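CCMAN5 (Cellulosimicrobium cellulans, PDB 2XSG) hydrolyses alpha-mannosidic linkages as a family 92 glycosidase, and probably uncaps phosphorylated mannose on yeast-made glycoproteins to give mannose-6-phosphate. Local coordinates at residues A[459-462]-A[463-467]. Sequence-based numbering, arbitrary orientation.
Sequences VQRG and YDQYG
The side-chain amide of Q465 is covered on one face by R461, whose CG stands almost directly above CD at 3.6 Å. Q465 NE2 is hydrogen-bonded to Q487 OE1. With CG of R461 anti to its own backbone N (chi1 177°), the aliphatic chain passes over the amide before bending at chi3; the guanidinium ends with its plane 50° from that of the amide, NH2 bonding V438 O and the group making a cation-pi contact with Y441. One turn on from Q460, its carbonyl O lies over one face of the D464 carboxylate, 3.5 Å from D464 CG, a closeness set by the i to i+4 spacing; the salt bridge from OD2 to R408 supplies the opposite charge. That arginine also bonds Q460 OE1, so it spans both residues. Beneath these groups the backbone is regular, with D464 N bonding Q460 O at 3.0 Å and Q465 N bonding R461 O at 2.8 Å. Y463 and Y466 reach the chain carbonyls of A682 and G683 through their hydroxyls. The example is classic i to i+4 alpha-helix packing, here within helix 455-474 of the family 92 catalytic domain, which belongs to the (alpha/alpha)6 barrel fold of the six-hairpin glycosidases.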
loop_
_atom_site.group_PDB
_atom_site.type_symbol
_atom_site.label_atom_id
_atom_site.label_comp_id
_atom_site.label_asym_id
_atom_site.label_seq_id
_atom_site.Cartn_x
_atom_site.Cartn_y
_atom_site.Cartn_z
ATOM N N VAL A 459 4.271 23.340 -1.921
ATOM C CA VAL A 459 5.317 22.359 -1.599
ATOM C C VAL A 459 5.171 21.089 -2.436
ATOM O O VAL A 459 6.163 20.462 -2.807
ATOM C CB VAL A 459 5.401 21.983 -0.071
ATOM C CG1 VAL A 459 5.849 23.171 0.792
ATOM C CG2 VAL A 459 4.086 21.434 0.420
ATOM N N GLN A 460 3.929 20.710 -2.738
ATOM C CA GLN A 460 3.674 19.515 -3.533
ATOM C C GLN A 460 4.161 19.650 -4.962
ATOM O O GLN A 460 4.810 18.753 -5.467
ATOM C CB GLN A 460 2.191 19.134 -3.492
ATOM C CG GLN A 460 1.828 18.427 -2.176
ATOM C CD GLN A 460 0.380 18.025 -2.132
ATOM O OE1 GLN A 460 -0.009 17.043 -2.744
ATOM N NE2 GLN A 460 -0.429 18.785 -1.410
ATOM N N ARG A 461 3.853 20.779 -5.606
ATOM C CA ARG A 461 4.338 21.051 -6.944
ATOM C C ARG A 461 5.869 21.131 -6.944
ATOM O O ARG A 461 6.526 20.747 -7.920
ATOM C CB ARG A 461 3.717 22.348 -7.498
ATOM C CG ARG A 461 4.225 22.776 -8.875
ATOM C CD ARG A 461 3.217 23.657 -9.589
ATOM N NE ARG A 461 2.028 22.884 -9.955
ATOM C CZ ARG A 461 0.822 23.390 -10.195
ATOM N NH1 ARG A 461 0.610 24.701 -10.140
ATOM N NH2 ARG A 461 -0.183 22.578 -10.497
ATOM N N GLY A 462 6.429 21.641 -5.860
ATOM C CA GLY A 462 7.875 21.750 -5.739
ATOM C C GLY A 462 8.517 20.385 -5.884
ATOM O O GLY A 462 9.449 20.213 -6.672
ATOM N N TYR A 463 8.005 19.405 -5.136
ATOM C CA TYR A 463 8.533 18.047 -5.217
ATOM C C TYR A 463 8.245 17.409 -6.601
ATOM O O TYR A 463 9.108 16.747 -7.171
ATOM C CB TYR A 463 7.973 17.191 -4.081
ATOM C CG TYR A 463 8.905 16.111 -3.569
ATOM C CD1 TYR A 463 9.827 15.480 -4.416
ATOM C CD2 TYR A 463 8.851 15.696 -2.239
ATOM C CE1 TYR A 463 10.686 14.486 -3.949
ATOM C CE2 TYR A 463 9.708 14.679 -1.763
ATOM C CZ TYR A 463 10.618 14.082 -2.631
ATOM O OH TYR A 463 11.473 13.086 -2.185
ATOM N N ASP A 464 7.043 17.620 -7.134
ATOM C CA ASP A 464 6.705 17.144 -8.480
ATOM C C ASP A 464 7.660 17.670 -9.526
ATOM O O ASP A 464 8.087 16.914 -10.404
ATOM C CB ASP A 464 5.293 17.567 -8.872
ATOM C CG ASP A 464 4.227 16.687 -8.250
ATOM O OD1 ASP A 464 4.541 15.538 -7.847
ATOM O OD2 ASP A 464 3.076 17.146 -8.175
ATOM N N GLN A 465 7.980 18.965 -9.429
ATOM C CA GLN A 465 8.864 19.618 -10.392
ATOM C C GLN A 465 10.311 19.159 -10.255
ATOM O O GLN A 465 11.003 18.958 -11.279
ATOM C CB GLN A 465 8.755 21.140 -10.307
ATOM C CG GLN A 465 7.430 21.702 -10.801
ATOM C CD GLN A 465 7.359 23.213 -10.629
ATOM O OE1 GLN A 465 7.820 23.740 -9.627
ATOM N NE2 GLN A 465 6.807 23.914 -11.620
ATOM N N TYR A 466 10.768 18.960 -9.019
ATOM C CA TYR A 466 12.047 18.286 -8.835
ATOM C C TYR A 466 12.067 16.950 -9.612
ATOM O O TYR A 466 13.007 16.671 -10.350
ATOM C CB TYR A 466 12.429 18.062 -7.343
ATOM C CG TYR A 466 13.563 17.058 -7.225
ATOM C CD1 TYR A 466 14.872 17.406 -7.575
ATOM C CD2 TYR A 466 13.308 15.734 -6.846
ATOM C CE1 TYR A 466 15.911 16.459 -7.523
ATOM C CE2 TYR A 466 14.326 14.789 -6.787
ATOM C CZ TYR A 466 15.621 15.153 -7.126
ATOM O OH TYR A 466 16.617 14.216 -7.063
ATOM N N GLY A 467 11.032 16.124 -9.440
ATOM C CA GLY A 467 10.970 14.818 -10.113
ATOM C C GLY A 467 10.945 14.923 -11.631
ATOM O O GLY A 467 11.670 14.220 -12.331
#